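Local atomic coordinates of dihydrofolate reductase, putative (Aspergillus flavus, PDB entry 6DRS), a protein that probably catalyses the NADPH-dependent reduction of dihydrofolate to tetrahydrofolate, and is bound here to NADP and an antifolate inhibitor. Residues N58-G63 with R75-R80; I81-T86 with E136-D141; K94-E99 with T127-S132. All coordinates share one frame; numbering follows the deposited sequence.

Interaction 1 (N58-G63 with R75-R80); sequences NAMIMG and RPLGKR. With NAP (NADP nicotinamide-adenine-dinucleotide phosphate), chain H; SO4 (sulfate ion), chain E.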
loop_
_atom_site.group_PDB
_atom_site.type_symbol
_atom_site.label_atom_id
_atom_site.label_comp_id
_atom_site.label_asym_id
_atom_site.label_seq_id
_atom_site.Cartn_x
_atom_site.Cartn_y
_atom_site.Cartn_z
ATOM N N ASN A 58 -1.057 -11.899 3.267
ATOM C CA ASN A 58 -1.735 -10.599 3.315
ATOM C C ASN A 58 -2.370 -10.316 1.956
ATOM O O ASN A 58 -1.851 -10.806 0.918
ATOM C CB ASN A 58 -0.778 -9.454 3.661
ATOM C CG ASN A 58 -0.105 -9.653 5.000
ATOM O OD1 ASN A 58 -0.561 -10.468 5.806
ATOM N ND2 ASN A 58 0.993 -8.946 5.216
ATOM N N ALA A 59 -3.487 -9.577 2.000
ATOM C CA ALA A 59 -4.149 -9.039 0.807
ATOM C C ALA A 59 -3.883 -7.521 0.715
ATOM O O ALA A 59 -3.880 -6.801 1.753
ATOM C CB ALA A 59 -5.639 -9.300 0.868
ATOM N N MET A 60 -3.673 -7.036 -0.514
ATOM C CA MET A 60 -3.667 -5.577 -0.802
ATOM C C MET A 60 -4.898 -5.227 -1.651
ATOM O O MET A 60 -5.099 -5.788 -2.719
ATOM C CB MET A 60 -2.393 -5.184 -1.547
ATOM C CG MET A 60 -1.178 -5.403 -0.699
ATOM S SD MET A 60 0.259 -4.989 -1.647
ATOM C CE MET A 60 0.089 -6.102 -3.049
ATOM N N ILE A 61 -5.759 -4.353 -1.159
ATOM C CA ILE A 61 -6.873 -3.934 -1.999
ATOM C C ILE A 61 -6.509 -2.618 -2.700
ATOM O O ILE A 61 -6.058 -1.670 -2.036
ATOM C CB ILE A 61 -8.162 -3.872 -1.173
ATOM C CG1 ILE A 61 -8.422 -5.261 -0.589
ATOM C CG2 ILE A 61 -9.332 -3.409 -2.038
ATOM C CD1 ILE A 61 -9.554 -5.294 0.407
ATOM N N MET A 62 -6.661 -2.588 -4.032
ATOM C CA MET A 62 -6.226 -1.440 -4.836
ATOM C C MET A 62 -7.269 -1.086 -5.911
ATOM O O MET A 62 -8.017 -1.936 -6.396
ATOM C CB MET A 62 -4.871 -1.719 -5.495
ATOM C CG MET A 62 -4.936 -2.757 -6.594
ATOM S SD MET A 62 -3.297 -3.441 -6.895
ATOM C CE MET A 62 -3.279 -4.706 -5.615
ATOM N N GLY A 63 -7.324 0.195 -6.296
ATOM C CA GLY A 63 -8.117 0.590 -7.465
ATOM C C GLY A 63 -7.439 0.134 -8.753
ATOM O O GLY A 63 -6.224 -0.117 -8.779
ATOM N N ARG A 75 3.774 -7.240 -12.020
ATOM C CA ARG A 75 2.469 -7.418 -11.411
ATOM C C ARG A 75 1.788 -8.699 -11.936
ATOM O O ARG A 75 2.167 -9.190 -13.008
ATOM C CB ARG A 75 1.644 -6.142 -11.593
ATOM C CG ARG A 75 0.797 -6.126 -12.854
ATOM C CD ARG A 75 0.321 -4.737 -13.202
ATOM N NE ARG A 75 -0.200 -4.840 -14.555
ATOM C CZ ARG A 75 -0.117 -3.893 -15.481
ATOM N NH1 ARG A 75 0.531 -2.767 -15.227
ATOM N NH2 ARG A 75 -0.686 -4.084 -16.660
ATOM N N PRO A 76 0.797 -9.253 -11.212
ATOM C CA PRO A 76 0.402 -8.844 -9.837
ATOM C C PRO A 76 1.573 -9.006 -8.850
ATOM O O PRO A 76 2.469 -9.803 -9.083
ATOM C CB PRO A 76 -0.769 -9.769 -9.457
ATOM C CG PRO A 76 -1.173 -10.443 -10.756
ATOM C CD PRO A 76 0.116 -10.502 -11.539
ATOM N N LEU A 77 1.609 -8.187 -7.807
ATOM C CA LEU A 77 2.797 -8.096 -6.938
ATOM C C LEU A 77 2.946 -9.396 -6.117
ATOM O O LEU A 77 1.966 -9.908 -5.539
ATOM C CB LEU A 77 2.595 -6.868 -6.039
ATOM C CG LEU A 77 2.856 -5.514 -6.714
ATOM C CD1 LEU A 77 2.459 -4.390 -5.774
ATOM C CD2 LEU A 77 4.330 -5.376 -7.085
ATOM N N GLY A 78 4.153 -9.946 -6.080
ATOM C CA GLY A 78 4.364 -11.276 -5.533
ATOM C C GLY A 78 4.211 -11.349 -4.018
ATOM O O GLY A 78 4.486 -10.387 -3.259
ATOM N N LYS A 79 3.744 -12.529 -3.590
ATOM C CA LYS A 79 3.757 -12.937 -2.196
ATOM C C LYS A 79 2.641 -12.236 -1.438
ATOM O O LYS A 79 2.650 -12.246 -0.197
ATOM C CB LYS A 79 5.108 -12.686 -1.520
ATOM C CG LYS A 79 6.207 -13.613 -2.000
ATOM C CD LYS A 79 7.553 -13.304 -1.446
ATOM C CE LYS A 79 8.605 -14.122 -2.167
ATOM N NZ LYS A 79 9.736 -14.401 -1.255
ATOM N N ARG A 80 1.694 -11.674 -2.175
ATOM C CA ARG A 80 0.504 -11.136 -1.554
ATOM C C ARG A 80 -0.724 -11.517 -2.395
ATOM O O ARG A 80 -0.601 -11.941 -3.535
ATOM C CB ARG A 80 0.622 -9.615 -1.448
ATOM C CG ARG A 80 1.479 -9.127 -0.287
ATOM C CD ARG A 80 2.225 -7.869 -0.668
ATOM N NE ARG A 80 3.247 -8.107 -1.690
ATOM C CZ ARG A 80 4.064 -7.180 -2.201
ATOM N NH1 ARG A 80 4.057 -5.931 -1.746
ATOM N NH2 ARG A 80 4.901 -7.518 -3.167
HETATM P PA NAP H . -7.451 4.474 -8.015
HETATM O O1A NAP H . -6.169 3.700 -7.891
HETATM O O2A NAP H . -8.376 4.890 -6.930
HETATM O O5B NAP H . -8.346 3.741 -9.157
HETATM C C5B NAP H . -9.516 4.325 -9.762
HETATM C C4B NAP H . -10.211 3.177 -10.464
HETATM O O4B NAP H . -10.654 2.232 -9.488
HETATM C C3B NAP H . -11.478 3.573 -11.208
HETATM O O3B NAP H . -11.165 4.036 -12.531
HETATM C C2B NAP H . -12.249 2.266 -11.220
HETATM O O2B NAP H . -11.638 1.352 -12.128
HETATM C C1B NAP H . -11.917 1.664 -9.867
HETATM N N9A NAP H . -12.893 2.061 -8.868
HETATM C C8A NAP H . -12.710 3.157 -8.115
HETATM N N7A NAP H . -13.750 3.304 -7.267
HETATM C C5A NAP H . -14.611 2.283 -7.470
HETATM C C6A NAP H . -15.908 1.866 -6.891
HETATM N N6A NAP H . -16.420 2.615 -5.904
HETATM N N1A NAP H . -16.530 0.755 -7.341
HETATM C C2A NAP H . -15.953 0.038 -8.323
HETATM N N3A NAP H . -14.765 0.368 -8.899
HETATM C C4A NAP H . -14.047 1.463 -8.538
HETATM O O3 NAP H . -7.052 5.757 -8.960
HETATM P PN NAP H . -6.627 7.269 -8.522
HETATM O O1N NAP H . -7.413 7.753 -7.376
HETATM O O2N NAP H . -6.656 7.988 -9.852
HETATM O O5D NAP H . -5.101 7.073 -8.090
HETATM C C5D NAP H . -4.151 6.568 -8.996
HETATM C C4D NAP H . -2.965 7.481 -8.770
HETATM O O4D NAP H . -2.652 7.461 -7.376
HETATM C C3D NAP H . -1.706 7.108 -9.517
HETATM O O3D NAP H . -1.043 8.352 -9.866
HETATM C C2D NAP H . -0.922 6.356 -8.475
HETATM O O2D NAP H . 0.454 6.427 -8.750
HETATM C C1D NAP H . -1.282 7.087 -7.200
HETATM N N1N NAP H . -1.097 6.250 -5.995
HETATM C C2N NAP H . -0.209 6.673 -5.065
HETATM C C3N NAP H . 0.048 5.925 -3.897
HETATM C C7N NAP H . 1.045 6.440 -2.861
HETATM O O7N NAP H . 1.200 5.855 -1.784
HETATM N N7N NAP H . 1.749 7.548 -3.159
HETATM C C4N NAP H . -0.616 4.693 -3.736
HETATM C C5N NAP H . -1.518 4.287 -4.722
HETATM C C6N NAP H . -1.738 5.070 -5.857
HETATM P P2B NAP H . -12.192 1.169 -13.628
HETATM O O1X NAP H . -11.900 2.480 -14.345
HETATM O O2X NAP H . -11.263 0.111 -14.189
HETATM O O3X NAP H . -13.635 0.915 -13.314
HETATM S S SO4 E . 8.128 -11.285 -6.061
HETATM O O1 SO4 E . 9.255 -10.413 -5.655
HETATM O O2 SO4 E . 7.539 -11.904 -4.851
HETATM O O3 SO4 E . 8.607 -12.355 -6.974
HETATM O O4 SO4 E . 7.115 -10.452 -6.753
HETATM O O HOH W 1 1.642 -11.783 2.468
#
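This contact lies in a beta-alpha-beta crossover of the dihydrofolate reductase fold, where M60 of strand 57-63 packs on L77 and R80 of the loop leading into strand 81-85. L77 and R80 also line the inhibitor pocket. A sharp bend at the sulfur (chi3 -58°) swings the methyl of M60 over one face of the R80 guanidinium. M60 SD rests 3.6 Å from R80 CD. The same M60 CE stands 4.0 Å from L77 CB, so one methyl touches both pocket residues. Nearer the start of the strand the backbones come close, with N58 O 3.4 Å from R80 CA. A water bridges the segments there. It accepts from N58 N at 2.8 Å and donates to K79 O at 2.9 Å. The side-chain amide of N58 binds elsewhere, to R50 O, T48 O and S152 N. L77 to R80 form a type II turn, and R80 folds back within it. R80 NE (3.0 Å) and R80 NH2 (2.9 Å) both donate to G78 O, which lies near the guanidinium plane. The NH2 bond uses a lone pair; the NE donor sits above the carbonyl plane. R80 NH1 bonds T48 OG1 and makes a weak hydrogen bond to the inhibitor. R80 is probably the family arginine that grips the glutamate carboxylate of folate. The two bonds to one carbonyl and the bond to T48 hold this buried guanidinium in place beside the pocket, with the M60 methyl packed over one face. The carbonyl of G78 is probably polarised by the charge.

Interaction 2 (I81-T86 with E136-D141); sequences INVIVT and EAALED. With NAP (NADP nicotinamide-adenine-dinucleotide phosphate), chain H; SO4 (sulfate ion), chain B.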
loop_
_atom_site.group_PDB
_atom_site.type_symbol
_atom_site.label_atom_id
_atom_site.label_comp_id
_atom_site.label_asym_id
_atom_site.label_seq_id
_atom_site.Cartn_x
_atom_site.Cartn_y
_atom_site.Cartn_z
ATOM N N ILE A 81 -1.896 -11.366 -1.835
ATOM C CA ILE A 81 -3.132 -11.467 -2.607
ATOM C C ILE A 81 -3.453 -10.056 -3.133
ATOM O O ILE A 81 -3.592 -9.115 -2.346
ATOM C CB ILE A 81 -4.254 -11.982 -1.678
ATOM C CG1 ILE A 81 -3.947 -13.393 -1.167
ATOM C CG2 ILE A 81 -5.616 -11.895 -2.359
ATOM C CD1 ILE A 81 -4.594 -13.728 0.158
ATOM N N ASN A 82 -3.482 -9.893 -4.447
ATOM C CA ASN A 82 -3.756 -8.623 -5.046
ATOM C C ASN A 82 -5.249 -8.566 -5.339
ATOM O O ASN A 82 -5.804 -9.492 -5.943
ATOM C CB ASN A 82 -2.946 -8.437 -6.323
ATOM C CG ASN A 82 -1.455 -8.357 -6.080
ATOM O OD1 ASN A 82 -0.854 -7.323 -6.355
ATOM N ND2 ASN A 82 -0.832 -9.440 -5.626
ATOM N N VAL A 83 -5.916 -7.524 -4.860
ATOM C CA VAL A 83 -7.358 -7.431 -5.073
ATOM C C VAL A 83 -7.660 -6.142 -5.841
ATOM O O VAL A 83 -7.510 -5.049 -5.285
ATOM C CB VAL A 83 -8.157 -7.509 -3.759
ATOM C CG1 VAL A 83 -9.658 -7.537 -4.040
ATOM C CG2 VAL A 83 -7.742 -8.708 -2.920
ATOM N N ILE A 84 -8.056 -6.275 -7.106
ATOM C CA ILE A 84 -8.201 -5.115 -8.008
ATOM C C ILE A 84 -9.677 -4.717 -8.065
ATOM O O ILE A 84 -10.512 -5.527 -8.464
ATOM C CB ILE A 84 -7.626 -5.403 -9.411
ATOM C CG1 ILE A 84 -6.129 -5.714 -9.367
ATOM C CG2 ILE A 84 -7.924 -4.242 -10.359
ATOM C CD1 ILE A 84 -5.766 -7.180 -9.384
ATOM N N VAL A 85 -9.979 -3.479 -7.646
ATOM C CA VAL A 85 -11.365 -2.971 -7.607
ATOM C C VAL A 85 -11.660 -2.164 -8.876
ATOM O O VAL A 85 -10.934 -1.222 -9.210
ATOM C CB VAL A 85 -11.656 -2.145 -6.338
ATOM C CG1 VAL A 85 -13.030 -1.489 -6.380
ATOM C CG2 VAL A 85 -11.517 -3.001 -5.091
ATOM N N THR A 86 -12.743 -2.559 -9.557
ATOM C CA THR A 86 -13.063 -2.052 -10.888
ATOM C C THR A 86 -14.579 -2.057 -11.105
ATOM O O THR A 86 -15.345 -2.732 -10.395
ATOM C CB THR A 86 -12.338 -2.834 -11.994
ATOM O OG1 THR A 86 -12.623 -2.148 -13.214
ATOM C CG2 THR A 86 -12.830 -4.261 -12.119
ATOM N N GLU A 136 -16.159 -3.049 -0.592
ATOM C CA GLU A 136 -16.866 -3.946 0.311
ATOM C C GLU A 136 -16.848 -5.353 -0.301
ATOM O O GLU A 136 -16.543 -6.327 0.378
ATOM C CB GLU A 136 -18.293 -3.462 0.576
ATOM C CG GLU A 136 -18.420 -2.587 1.813
ATOM C CD GLU A 136 -19.761 -1.877 1.967
ATOM O OE1 GLU A 136 -20.808 -2.523 1.745
ATOM O OE2 GLU A 136 -19.764 -0.674 2.295
ATOM N N ALA A 137 -17.145 -5.425 -1.595
ATOM C CA ALA A 137 -17.087 -6.664 -2.353
ATOM C C ALA A 137 -15.698 -7.298 -2.232
ATOM O O ALA A 137 -15.606 -8.510 -2.061
ATOM C CB ALA A 137 -17.436 -6.409 -3.802
ATOM N N ALA A 138 -14.638 -6.491 -2.358
ATOM C CA ALA A 138 -13.256 -6.980 -2.246
ATOM C C ALA A 138 -13.020 -7.609 -0.866
ATOM O O ALA A 138 -12.463 -8.719 -0.753
ATOM C CB ALA A 138 -12.281 -5.853 -2.515
ATOM N N LEU A 139 -13.442 -6.897 0.175
ATOM C CA LEU A 139 -13.259 -7.380 1.533
ATOM C C LEU A 139 -13.991 -8.722 1.692
ATOM O O LEU A 139 -13.413 -9.679 2.173
ATOM C CB LEU A 139 -13.761 -6.330 2.525
ATOM C CG LEU A 139 -12.856 -5.108 2.702
ATOM C CD1 LEU A 139 -13.496 -4.083 3.636
ATOM C CD2 LEU A 139 -11.474 -5.500 3.210
ATOM N N GLU A 140 -15.242 -8.792 1.246
ATOM C CA GLU A 140 -16.019 -10.025 1.290
ATOM C C GLU A 140 -15.305 -11.150 0.520
ATOM O O GLU A 140 -15.089 -12.249 1.061
ATOM C CB GLU A 140 -17.373 -9.780 0.637
ATOM C CG GLU A 140 -18.538 -9.891 1.584
ATOM C CD GLU A 140 -19.700 -9.118 0.996
ATOM O OE1 GLU A 140 -19.919 -9.245 -0.225
ATOM O OE2 GLU A 140 -20.353 -8.369 1.742
ATOM N N ASP A 141 -14.962 -10.871 -0.739
ATOM C CA ASP A 141 -14.356 -11.819 -1.631
ATOM C C ASP A 141 -13.088 -12.413 -1.013
ATOM O O ASP A 141 -12.934 -13.633 -1.084
ATOM C CB ASP A 141 -14.013 -11.198 -2.986
ATOM C CG ASP A 141 -15.212 -10.900 -3.869
ATOM O OD1 ASP A 141 -16.338 -11.235 -3.462
ATOM O OD2 ASP A 141 -15.010 -10.307 -4.944
HETATM P PA NAP H . -7.451 4.474 -8.015
HETATM O O1A NAP H . -6.169 3.700 -7.891
HETATM O O2A NAP H . -8.376 4.890 -6.930
HETATM O O5B NAP H . -8.346 3.741 -9.157
HETATM C C5B NAP H . -9.516 4.325 -9.762
HETATM C C4B NAP H . -10.211 3.177 -10.464
HETATM O O4B NAP H . -10.654 2.232 -9.488
HETATM C C3B NAP H . -11.478 3.573 -11.208
HETATM O O3B NAP H . -11.165 4.036 -12.531
HETATM C C2B NAP H . -12.249 2.266 -11.220
HETATM O O2B NAP H . -11.638 1.352 -12.128
HETATM C C1B NAP H . -11.917 1.664 -9.867
HETATM N N9A NAP H . -12.893 2.061 -8.868
HETATM C C8A NAP H . -12.710 3.157 -8.115
HETATM N N7A NAP H . -13.750 3.304 -7.267
HETATM C C5A NAP H . -14.611 2.283 -7.470
HETATM C C6A NAP H . -15.908 1.866 -6.891
HETATM N N6A NAP H . -16.420 2.615 -5.904
HETATM N N1A NAP H . -16.530 0.755 -7.341
HETATM C C2A NAP H . -15.953 0.038 -8.323
HETATM N N3A NAP H . -14.765 0.368 -8.899
HETATM C C4A NAP H . -14.047 1.463 -8.538
HETATM O O3 NAP H . -7.052 5.757 -8.960
HETATM P PN NAP H . -6.627 7.269 -8.522
HETATM O O1N NAP H . -7.413 7.753 -7.376
HETATM O O2N NAP H . -6.656 7.988 -9.852
HETATM O O5D NAP H . -5.101 7.073 -8.090
HETATM C C5D NAP H . -4.151 6.568 -8.996
HETATM C C4D NAP H . -2.965 7.481 -8.770
HETATM O O4D NAP H . -2.652 7.461 -7.376
HETATM C C3D NAP H . -1.706 7.108 -9.517
HETATM O O3D NAP H . -1.043 8.352 -9.866
HETATM C C2D NAP H . -0.922 6.356 -8.475
HETATM O O2D NAP H . 0.454 6.427 -8.750
HETATM C C1D NAP H . -1.282 7.087 -7.200
HETATM N N1N NAP H . -1.097 6.250 -5.995
HETATM C C2N NAP H . -0.209 6.673 -5.065
HETATM C C3N NAP H . 0.048 5.925 -3.897
HETATM C C7N NAP H . 1.045 6.440 -2.861
HETATM O O7N NAP H . 1.200 5.855 -1.784
HETATM N N7N NAP H . 1.749 7.548 -3.159
HETATM C C4N NAP H . -0.616 4.693 -3.736
HETATM C C5N NAP H . -1.518 4.287 -4.722
HETATM C C6N NAP H . -1.738 5.070 -5.857
HETATM P P2B NAP H . -12.192 1.169 -13.628
HETATM O O1X NAP H . -11.900 2.480 -14.345
HETATM O O2X NAP H . -11.263 0.111 -14.189
HETATM O O3X NAP H . -13.635 0.915 -13.314
HETATM S S SO4 B . -18.008 -0.213 -2.565
HETATM O O1 SO4 B . -18.835 0.924 -2.118
HETATM O O2 SO4 B . -17.749 -1.094 -1.394
HETATM O O3 SO4 B . -18.744 -0.917 -3.641
HETATM O O4 SO4 B . -16.720 0.231 -3.157
#
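V83 and V85 meet A138 where helix 135-146, the connecting helix of the beta-alpha-beta crossover from strand 128-132 to strand 150-157, packs over strand 81-85. The strand starts at I81, whose backbone pairs with N58 and M60 of the neighbouring parallel strand. N82 pairs on the other edge, through its backbone, with D128 and I130. Its side-chain ND2 also binds L77 O and D128 O, which ties the strand start to the preceding loop and to strand 128-132. With CG1 anti to the backbone N (chi1 -175°), V83 CG1 reaches A138 CB at 3.5 Å, tighter than usual for two carbons. I84 turns the other way and touches R64 and Y67 of helix 64-69. V85 splits its two methyls between protein and cofactor. V85 CG2 lies 3.9 Å from A138 CB, while V85 CG1 is 3.6 Å from N3A of the NADP adenine. V85 O approaches C1B of the adenine ribose at 3.1 Å. T86 ends the segment at the 2'-phosphate, where T86 OG1 donates to O2X of NADP at 2.8 Å. T86 OG1 also accepts from D88 N. On the helix, E136 N donates to a sulfate oxygen, O2, at 2.6 Å and a nearly straight 164°. The sulfate is probably from the crystallisation liquor and is also bound by L135 N. Strand and helix are joined here by methyl packing alone, with no hydrogen bond between the segments. The small side chain of A138 allows the close approach, and just past the strand end T86 takes up the polar contact with the phosphate that distinguishes NADP from NAD.

Interaction 3 (K94-E99 with T127-S132); sequences KRVAEE and TDAIVS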
loop_
_atom_site.group_PDB
_atom_site.type_symbol
_atom_site.label_atom_id
_atom_site.label_comp_id
_atom_site.label_asym_id
_atom_site.label_seq_id
_atom_site.Cartn_x
_atom_site.Cartn_y
_atom_site.Cartn_z
ATOM N N LYS A 94 -10.232 -10.849 -17.220
ATOM C CA LYS A 94 -9.493 -11.582 -18.263
ATOM C C LYS A 94 -8.035 -11.128 -18.298
ATOM O O LYS A 94 -7.110 -11.954 -18.432
ATOM C CB LYS A 94 -10.077 -11.375 -19.662
ATOM C CG LYS A 94 -11.509 -11.847 -19.884
ATOM C CD LYS A 94 -11.666 -12.612 -21.213
ATOM C CE LYS A 94 -12.859 -12.212 -22.064
ATOM N NZ LYS A 94 -14.033 -11.826 -21.242
ATOM N N ARG A 95 -7.821 -9.818 -18.190
ATOM C CA ARG A 95 -6.455 -9.295 -18.329
ATOM C C ARG A 95 -5.633 -9.653 -17.074
ATOM O O ARG A 95 -4.443 -9.960 -17.174
ATOM C CB ARG A 95 -6.497 -7.788 -18.622
ATOM C CG ARG A 95 -5.132 -7.111 -18.676
ATOM C CD ARG A 95 -5.231 -5.635 -19.027
ATOM N NE ARG A 95 -5.893 -4.816 -18.022
ATOM C CZ ARG A 95 -5.253 -4.166 -17.061
ATOM N NH1 ARG A 95 -3.942 -4.299 -16.937
ATOM N NH2 ARG A 95 -5.923 -3.355 -16.260
ATOM N N VAL A 96 -6.252 -9.576 -15.894
ATOM C CA VAL A 96 -5.530 -9.886 -14.629
ATOM C C VAL A 96 -5.155 -11.382 -14.639
ATOM O O VAL A 96 -3.977 -11.737 -14.407
ATOM C CB VAL A 96 -6.359 -9.471 -13.395
ATOM C CG1 VAL A 96 -5.878 -10.148 -12.116
ATOM C CG2 VAL A 96 -6.406 -7.951 -13.225
ATOM N N ALA A 97 -6.127 -12.232 -15.028
ATOM C CA ALA A 97 -5.912 -13.690 -15.138
ATOM C C ALA A 97 -4.697 -13.945 -16.019
ATOM O O ALA A 97 -3.852 -14.778 -15.710
ATOM C CB ALA A 97 -7.139 -14.376 -15.670
ATOM N N GLU A 98 -4.577 -13.155 -17.074
ATOM C CA GLU A 98 -3.488 -13.349 -18.005
ATOM C C GLU A 98 -2.167 -12.956 -17.343
ATOM O O GLU A 98 -1.165 -13.669 -17.478
ATOM C CB GLU A 98 -3.753 -12.515 -19.253
ATOM C CG GLU A 98 -3.081 -13.037 -20.507
ATOM C CD GLU A 98 -3.321 -12.110 -21.693
ATOM O OE1 GLU A 98 -4.515 -11.847 -22.014
ATOM O OE2 GLU A 98 -2.321 -11.629 -22.275
ATOM N N GLU A 99 -2.166 -11.812 -16.660
ATOM C CA GLU A 99 -0.946 -11.270 -16.041
ATOM C C GLU A 99 -0.503 -12.181 -14.882
ATOM O O GLU A 99 0.686 -12.485 -14.729
ATOM C CB GLU A 99 -1.163 -9.804 -15.635
ATOM C CG GLU A 99 -1.165 -8.837 -16.818
ATOM C CD GLU A 99 -1.630 -7.419 -16.501
ATOM O OE1 GLU A 99 -1.900 -7.122 -15.324
ATOM O OE2 GLU A 99 -1.744 -6.607 -17.432
ATOM N N THR A 127 1.033 -16.067 -3.851
ATOM C CA THR A 127 0.734 -14.944 -4.759
ATOM C C THR A 127 -0.599 -15.224 -5.451
ATOM O O THR A 127 -0.767 -16.307 -6.042
ATOM C CB THR A 127 1.813 -14.852 -5.837
ATOM O OG1 THR A 127 3.079 -14.754 -5.182
ATOM C CG2 THR A 127 1.601 -13.690 -6.780
ATOM N N ASP A 128 -1.531 -14.281 -5.362
ATOM C CA ASP A 128 -2.782 -14.401 -6.068
ATOM C C ASP A 128 -3.242 -13.016 -6.563
ATOM O O ASP A 128 -2.791 -11.986 -6.045
ATOM C CB ASP A 128 -3.857 -15.005 -5.170
ATOM C CG ASP A 128 -5.044 -15.584 -5.931
ATOM O OD1 ASP A 128 -4.901 -15.876 -7.140
ATOM O OD2 ASP A 128 -6.116 -15.714 -5.317
ATOM N N ALA A 129 -4.173 -12.999 -7.525
ATOM C CA ALA A 129 -4.851 -11.775 -7.941
ATOM C C ALA A 129 -6.317 -12.089 -8.197
ATOM O O ALA A 129 -6.617 -13.072 -8.860
ATOM C CB ALA A 129 -4.206 -11.201 -9.167
ATOM N N ILE A 130 -7.196 -11.255 -7.665
ATOM C CA ILE A 130 -8.617 -11.382 -7.909
ATOM C C ILE A 130 -9.222 -9.990 -8.156
ATOM O O ILE A 130 -8.688 -8.973 -7.701
ATOM C CB ILE A 130 -9.308 -12.106 -6.746
ATOM C CG1 ILE A 130 -9.334 -11.241 -5.491
ATOM C CG2 ILE A 130 -8.612 -13.426 -6.476
ATOM C CD1 ILE A 130 -9.667 -12.018 -4.224
ATOM N N VAL A 131 -10.363 -9.960 -8.841
ATOM C CA VAL A 131 -10.972 -8.698 -9.275
ATOM C C VAL A 131 -12.367 -8.615 -8.664
ATOM O O VAL A 131 -13.084 -9.554 -8.782
ATOM C CB VAL A 131 -11.060 -8.662 -10.811
ATOM C CG1 VAL A 131 -11.717 -7.377 -11.303
ATOM C CG2 VAL A 131 -9.707 -8.898 -11.471
ATOM N N SER A 132 -12.714 -7.508 -8.014
ATOM C CA SER A 132 -13.990 -7.324 -7.353
ATOM C C SER A 132 -14.641 -6.043 -7.869
ATOM O O SER A 132 -13.963 -5.186 -8.445
ATOM C CB SER A 132 -13.816 -7.220 -5.852
ATOM O OG SER A 132 -12.924 -8.232 -5.398
#
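V96 is the centre of this contact, with A129 and V131 facing it from the strand. Helix 89-116 is the connecting helix of a beta-alpha-beta crossover that links the parallel neighbours 81-85 and 128-132. V96 is the residue that this part of the helix presses onto the second strand. Its two methyls share the work. V96 CG1, anti to the backbone N (chi1 162°), meets A129 CB at 3.5 Å. V96 CG2 meets V131 CG2 at 3.9 Å, and V96 CB lies just as near that methyl. V131 meets V96 with its CG2 methyl, at a slant to the V96 side chain. A129 and V131 alternate with I130, whose CB points away from the helix and which touches V142 of helix 135-146. The contact is wholly apolar across the segments. V96 also touches I84, so it spans two strands of the sheet. V131 has further contacts with V89 and S93 of the same helix. R95 and E99 have polar partners of their own. R95 NH2 forms a salt bridge with D68, and E99 OE1 bonds Y67 OH. E99 OE2 also takes R75 NH2, so one carboxylate oxygen serves two arginines. The second of these is R95, whose NH1 donates to E99 OE2 at 3.2 Å, reaching its syn side 24° out of the carboxylate plane.

The three contacts sit on neighbouring parallel strands of one sheet, with centres 10 to 11 Å apart. Strand 81-85 of interaction 2 lies between the strands of the other two: M60 N is 2.8 Å from I81 O, and N82 N is 2.7 Å from D128 O. Interactions 1 and 3 are joined directly by the salt bridge from R75 NH2 to E99 OE2, 2.8 Å, and by K79 N to T127 OG1. Interaction 1 reaches the inhibitor and, at G63, the cofactor. Interaction 2 reaches the adenine end of NADP. Interaction 3 stands further back; the V131 side chain is about 8 Å from NADP.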